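Local coordinates for protein isomaltodextranase (Arthrobacter globiformis, PDB 5AWQ) that hydrolyses alpha-1,6-glucosidic linkages in polysaccharides such as dextran, releasing successive isomaltose units from the non-reducing ends of the chains, at residues 195-200 with 240-245; 327-332 with 355-360. One frame throughout, in Å; residues are numbered along the deposited sequence.

Contact 1 of 2, residues 195-200 with 240-245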
loop_
_atom_site.group_PDB
_atom_site.type_symbol
_atom_site.label_atom_id
_atom_site.label_comp_id
_atom_site.label_asym_id
_atom_site.label_seq_id
_atom_site.Cartn_x
_atom_site.Cartn_y
_atom_site.Cartn_z
ATOM N N VAL A 195 13.211 -0.416 14.633
ATOM C CA VAL A 195 12.082 0.228 13.969
ATOM C C VAL A 195 11.613 -0.602 12.781
ATOM O O VAL A 195 12.392 -0.845 11.873
ATOM C CB VAL A 195 12.499 1.625 13.501
ATOM C CG1 VAL A 195 11.404 2.281 12.675
ATOM C CG2 VAL A 195 12.858 2.480 14.699
ATOM N N PRO A 196 10.334 -1.045 12.771
ATOM C CA PRO A 196 9.862 -1.816 11.643
ATOM C C PRO A 196 9.225 -0.998 10.516
ATOM O O PRO A 196 8.898 -1.539 9.474
ATOM C CB PRO A 196 8.784 -2.702 12.273
ATOM C CG PRO A 196 8.206 -1.856 13.340
ATOM C CD PRO A 196 9.372 -1.078 13.893
ATOM N N TYR A 197 9.078 0.302 10.742
ATOM C CA TYR A 197 8.307 1.159 9.863
ATOM C C TYR A 197 8.930 2.553 9.864
ATOM O O TYR A 197 8.989 3.213 10.903
ATOM C CB TYR A 197 6.884 1.217 10.418
ATOM C CG TYR A 197 5.856 1.941 9.580
ATOM C CD1 TYR A 197 5.754 1.742 8.220
ATOM C CD2 TYR A 197 4.995 2.812 10.169
ATOM C CE1 TYR A 197 4.799 2.419 7.461
ATOM C CE2 TYR A 197 4.039 3.482 9.438
ATOM C CZ TYR A 197 3.933 3.280 8.105
ATOM O OH TYR A 197 2.964 4.006 7.425
ATOM N N LEU A 198 9.367 2.995 8.694
ATOM C CA LEU A 198 9.991 4.312 8.542
ATOM C C LEU A 198 9.153 5.121 7.553
ATOM O O LEU A 198 8.958 4.705 6.410
ATOM C CB LEU A 198 11.438 4.172 8.031
ATOM C CG LEU A 198 12.232 5.480 7.878
ATOM C CD1 LEU A 198 12.464 6.178 9.207
ATOM C CD2 LEU A 198 13.547 5.236 7.166
ATOM N N ARG A 199 8.686 6.281 8.005
ATOM C CA ARG A 199 7.805 7.134 7.225
ATOM C C ARG A 199 8.582 8.340 6.740
ATOM O O ARG A 199 8.983 9.182 7.521
ATOM C CB ARG A 199 6.602 7.535 8.060
ATOM C CG ARG A 199 5.820 6.327 8.541
ATOM C CD ARG A 199 4.465 6.684 9.077
ATOM N NE ARG A 199 3.514 6.760 7.991
ATOM C CZ ARG A 199 2.964 7.889 7.544
ATOM N NH1 ARG A 199 2.123 7.832 6.547
ATOM N NH2 ARG A 199 3.270 9.045 8.081
ATOM N N ILE A 200 8.809 8.357 5.433
ATOM C CA ILE A 200 9.701 9.315 4.773
ATOM C C ILE A 200 8.882 10.332 3.997
ATOM O O ILE A 200 8.267 9.994 2.966
ATOM C CB ILE A 200 10.659 8.580 3.819
ATOM C CG1 ILE A 200 11.455 7.501 4.585
ATOM C CG2 ILE A 200 11.559 9.574 3.127
ATOM C CD1 ILE A 200 12.394 6.697 3.711
ATOM N N ASP A 240 13.797 -5.918 6.387
ATOM C CA ASP A 240 13.566 -5.764 7.824
ATOM C C ASP A 240 12.674 -4.587 8.201
ATOM O O ASP A 240 12.050 -4.610 9.267
ATOM C CB ASP A 240 14.896 -5.611 8.593
ATOM C CG ASP A 240 15.699 -6.891 8.641
ATOM O OD1 ASP A 240 15.155 -7.966 8.375
ATOM O OD2 ASP A 240 16.894 -6.829 8.971
ATOM N N MET A 241 12.669 -3.555 7.367
ATOM C CA MET A 241 11.971 -2.303 7.676
ATOM C C MET A 241 11.130 -1.860 6.484
ATOM O O MET A 241 11.565 -1.878 5.336
ATOM C CB MET A 241 12.972 -1.215 8.083
ATOM C CG MET A 241 12.318 0.021 8.702
ATOM S SD MET A 241 13.535 1.115 9.474
ATOM C CE MET A 241 14.237 1.698 7.940
ATOM N N GLU A 242 9.878 -1.515 6.798
ATOM C CA GLU A 242 8.898 -1.120 5.834
ATOM C C GLU A 242 9.071 0.359 5.493
ATOM O O GLU A 242 9.251 1.192 6.378
ATOM C CB GLU A 242 7.509 -1.404 6.412
ATOM C CG GLU A 242 6.367 -1.296 5.408
ATOM C CD GLU A 242 5.093 -1.955 5.886
ATOM O OE1 GLU A 242 4.828 -1.955 7.100
ATOM O OE2 GLU A 242 4.343 -2.452 5.030
ATOM N N VAL A 243 9.011 0.656 4.208
ATOM C CA VAL A 243 9.316 1.983 3.673
ATOM C C VAL A 243 8.022 2.665 3.224
ATOM O O VAL A 243 7.410 2.275 2.241
ATOM C CB VAL A 243 10.294 1.875 2.497
ATOM C CG1 VAL A 243 10.550 3.229 1.860
ATOM C CG2 VAL A 243 11.615 1.255 2.941
ATOM N N SER A 244 7.636 3.689 3.976
ATOM C CA SER A 244 6.460 4.513 3.682
ATOM C C SER A 244 6.902 5.810 3.030
ATOM O O SER A 244 7.736 6.545 3.567
ATOM C CB SER A 244 5.707 4.792 4.977
ATOM O OG SER A 244 4.942 5.964 4.906
ATOM N N LEU A 245 6.363 6.083 1.845
ATOM C CA LEU A 245 6.649 7.317 1.117
ATOM C C LEU A 245 5.450 8.225 1.292
ATOM O O LEU A 245 4.342 7.929 0.816
ATOM C CB LEU A 245 6.938 7.017 -0.342
ATOM C CG LEU A 245 8.130 6.076 -0.595
ATOM C CD1 LEU A 245 8.277 5.779 -2.071
ATOM C CD2 LEU A 245 9.416 6.657 -0.042
HETATM O O HOH W 1 6.138 -2.140 9.531
#

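Contact 2 of 2, residues 327-332 with 355-360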
loop_
_atom_site.group_PDB
_atom_site.type_symbol
_atom_site.label_atom_id
_atom_site.label_comp_id
_atom_site.label_asym_id
_atom_site.label_seq_id
_atom_site.Cartn_x
_atom_site.Cartn_y
_atom_site.Cartn_z
ATOM N N GLU A 327 -21.934 6.265 12.139
ATOM C CA GLU A 327 -21.946 5.714 10.782
ATOM C C GLU A 327 -20.759 6.243 9.968
ATOM O O GLU A 327 -20.165 5.492 9.190
ATOM C CB GLU A 327 -23.266 5.963 10.062
ATOM C CG GLU A 327 -24.477 5.278 10.687
ATOM C CD GLU A 327 -24.532 3.749 10.557
ATOM O OE1 GLU A 327 -23.730 3.094 9.838
ATOM O OE2 GLU A 327 -25.429 3.161 11.199
ATOM N N GLU A 328 -20.426 7.522 10.112
ATOM C CA GLU A 328 -19.236 8.050 9.440
ATOM C C GLU A 328 -17.958 7.383 9.932
ATOM O O GLU A 328 -17.062 7.116 9.133
ATOM C CB GLU A 328 -19.094 9.569 9.618
ATOM C CG GLU A 328 -20.075 10.389 8.794
ATOM C CD GLU A 328 -19.899 11.888 8.939
ATOM O OE1 GLU A 328 -19.007 12.317 9.705
ATOM O OE2 GLU A 328 -20.636 12.628 8.254
ATOM N N ARG A 329 -17.864 7.130 11.241
ATOM C CA ARG A 329 -16.678 6.475 11.798
ATOM C C ARG A 329 -16.524 5.077 11.218
ATOM O O ARG A 329 -15.415 4.660 10.851
ATOM C CB ARG A 329 -16.743 6.392 13.327
ATOM C CG ARG A 329 -16.487 7.723 14.020
ATOM C CD ARG A 329 -16.676 7.678 15.532
ATOM N NE ARG A 329 -17.939 8.268 15.972
ATOM C CZ ARG A 329 -18.227 9.566 15.976
ATOM N NH1 ARG A 329 -19.407 9.996 16.412
ATOM N NH2 ARG A 329 -17.356 10.466 15.536
ATOM N N LYS A 330 -17.625 4.341 11.106
ATOM C CA LYS A 330 -17.578 3.015 10.487
ATOM C C LYS A 330 -17.123 3.098 9.024
ATOM O O LYS A 330 -16.320 2.292 8.542
ATOM C CB LYS A 330 -18.939 2.316 10.593
ATOM C CG LYS A 330 -19.223 1.798 12.001
ATOM C CD LYS A 330 -20.569 1.097 12.109
ATOM C CE LYS A 330 -21.753 2.015 12.096
ATOM N NZ LYS A 330 -22.955 1.211 12.445
ATOM N N THR A 331 -17.636 4.070 8.292
ATOM C CA THR A 331 -17.223 4.263 6.899
ATOM C C THR A 331 -15.723 4.560 6.735
ATOM O O THR A 331 -15.063 3.977 5.878
ATOM C CB THR A 331 -18.106 5.336 6.250
ATOM O OG1 THR A 331 -19.443 4.805 6.172
ATOM C CG2 THR A 331 -17.610 5.717 4.884
ATOM N N MET A 332 -15.201 5.419 7.587
ATOM C CA MET A 332 -13.769 5.711 7.643
ATOM C C MET A 332 -12.963 4.406 7.767
ATOM O O MET A 332 -12.078 4.116 6.955
ATOM C CB MET A 332 -13.501 6.641 8.842
ATOM C CG MET A 332 -12.032 6.867 9.172
ATOM S SD MET A 332 -11.790 7.468 10.858
ATOM C CE MET A 332 -12.157 5.995 11.775
ATOM N N ASN A 355 -14.946 5.919 21.447
ATOM C CA ASN A 355 -14.835 5.497 20.040
ATOM C C ASN A 355 -13.845 4.362 19.779
ATOM O O ASN A 355 -13.629 4.009 18.633
ATOM C CB ASN A 355 -14.499 6.692 19.130
ATOM C CG ASN A 355 -15.673 7.612 18.925
ATOM O OD1 ASN A 355 -16.805 7.156 18.793
ATOM N ND2 ASN A 355 -15.406 8.907 18.863
ATOM N N ALA A 356 -13.281 3.761 20.821
ATOM C CA ALA A 356 -12.346 2.641 20.636
ATOM C C ALA A 356 -12.936 1.530 19.782
ATOM O O ALA A 356 -12.235 0.894 18.997
ATOM C CB ALA A 356 -11.898 2.075 21.984
ATOM N N TRP A 357 -14.242 1.310 19.928
ATOM C CA TRP A 357 -14.958 0.278 19.207
ATOM C C TRP A 357 -14.754 0.312 17.683
ATOM O O TRP A 357 -14.791 -0.742 17.029
ATOM C CB TRP A 357 -16.465 0.336 19.528
ATOM C CG TRP A 357 -17.092 1.620 19.126
ATOM C CD1 TRP A 357 -17.252 2.745 19.892
ATOM C CD2 TRP A 357 -17.620 1.932 17.843
ATOM N NE1 TRP A 357 -17.833 3.741 19.154
ATOM C CE2 TRP A 357 -18.079 3.268 17.892
ATOM C CE3 TRP A 357 -17.746 1.212 16.638
ATOM C CZ2 TRP A 357 -18.645 3.897 16.800
ATOM C CZ3 TRP A 357 -18.313 1.841 15.551
ATOM C CH2 TRP A 357 -18.780 3.175 15.647
ATOM N N VAL A 358 -14.572 1.500 17.107
ATOM C CA VAL A 358 -14.495 1.600 15.648
ATOM C C VAL A 358 -13.252 0.854 15.133
ATOM O O VAL A 358 -13.259 0.316 14.030
ATOM C CB VAL A 358 -14.483 3.059 15.131
ATOM C CG1 VAL A 358 -15.572 3.926 15.723
ATOM C CG2 VAL A 358 -13.178 3.720 15.406
ATOM N N TYR A 359 -12.214 0.816 15.962
ATOM C CA TYR A 359 -10.938 0.220 15.587
ATOM C C TYR A 359 -10.782 -1.249 15.973
ATOM O O TYR A 359 -9.821 -1.903 15.556
ATOM C CB TYR A 359 -9.820 1.015 16.245
ATOM C CG TYR A 359 -9.772 2.477 15.867
ATOM C CD1 TYR A 359 -9.660 2.861 14.541
ATOM C CD2 TYR A 359 -9.833 3.478 16.824
ATOM C CE1 TYR A 359 -9.587 4.183 14.177
ATOM C CE2 TYR A 359 -9.776 4.821 16.470
ATOM C CZ TYR A 359 -9.632 5.173 15.131
ATOM O OH TYR A 359 -9.529 6.498 14.724
ATOM N N THR A 360 -11.713 -1.775 16.772
ATOM C CA THR A 360 -11.517 -3.066 17.430
ATOM C C THR A 360 -12.609 -4.085 17.106
ATOM O O THR A 360 -12.849 -5.009 17.875
ATOM C CB THR A 360 -11.367 -2.880 18.944
ATOM O OG1 THR A 360 -12.552 -2.271 19.456
ATOM C CG2 THR A 360 -10.157 -1.996 19.261
#

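Contact 1 of 2, residues 195-200 with 240-245
The Tyr197 ring takes Ser244 CB obliquely against its CE1, at 3.6 Å, while one face carries Arg199 CG, offset toward the rim. Glu242 OE1 also approaches obliquely, near CD1, its carboxylate plane turned 69° from the ring. At the edge of the Arg199 guanidinium, and in its plane, sits Tyr197 CZ; the NE-H bonds to Tyr197 OH at 2.9 Å. These groups line the interior of the (beta/alpha)8 barrel expected for family 27, where strands 197-200 and 242-245 are parallel neighbours. Tyr40 continues the cluster with a hydrogen bond to the tyrosine hydroxyl and an edge-to-face ring contact, and Asp314 forms a salt bridge with Arg199 NH1. Next along the chain comes Asp201, the probable nucleophile, and Glu242 touches the probable proton donor, Asp262, so the inner face of this strand pair lies beside the catalytic centre.

Leu198 and Ile200 point outward, toward helices 179-193 and 223-237 respectively. Met241 bends at its last torsion (chi3 72°), bringing CE to 3.7 Å from Leu198 CD2.

Four nearly straight backbone bonds zip the strands together, among them Ile200 N to Ser244 O at 2.8 Å. Pro196 O accepts twice: from Glu242 N at 2.8 Å, and from a water that also donates to Glu242 OE1.

Contact 2 of 2, residues 327-332 with 355-360
With CG of both Arg329 and Asn355 anti to the carbonyl carbon of its own residue, the two chains meet at about a right angle. A bend in the arginine at chi3 (-103°) then turns the guanidinium so that Asn355 ND2 lies over one of its faces, the two planes 30° apart. Asn355 OD1 is 3.2 Å from Arg329 NE, but the angle is too poor for a hydrogen bond. Each group is held from outside instead: Arg329 NE makes a salt bridge with Asp326 and NH2 bonds to the carbonyls of Phe323 and Ala320, while Asn355 ND2 bonds to Ser321 OG. Cutting Arg329 back to an alanine would probably leave Asp326 without its charge partner and the carbonyls of Phe323 and Ala320 without this donor, and would open a gap beside Asn355 and Val358 CG1.

Nearer the backbone, Arg329 CB packs on Val358 CG1 at 3.6 Å. The same methyl stands 3.1 Å above one face of the Trp357 ring, near the rim. Lys330 CG comes in the plane of that indole, 3.7 Å from CZ3 at its edge; the ammonium reaches back along the helix to a salt bridge, NZ to Glu327 OE1 3.3 Å.

Deeper in, Met332 CE lies obliquely 4.0 Å from Tyr359 CE1. Val358 CG2 sits over the centre of a face of this ring, whose hydroxyl bonds to Asp347.

What results is packing in the outer layer of a (beta/alpha)8 barrel: helix 326-339, which links the last two barrel strands, 312-314 and 343-345, against the loop that follows the second of them.

How the contacts relate
Contacts 1 and 2 belong to the same barrel domain but to different layers of it. Their centres are 26 Å apart and their nearest atoms about 14 Å, so neither touches the other. Along the chain they come in series: contact 1 joins the fourth and fifth strands of the parallel sheet and is complete before contact 2 begins on the helix ahead of the eighth strand. One therefore builds the wall of the barrel beside the catalytic acids, while the other lies on its outside, away from those sites. The helix of contact 2 also reaches another domain, since Thr331 bonds to Ser460 on strand 460-466 of an antiparallel sheet.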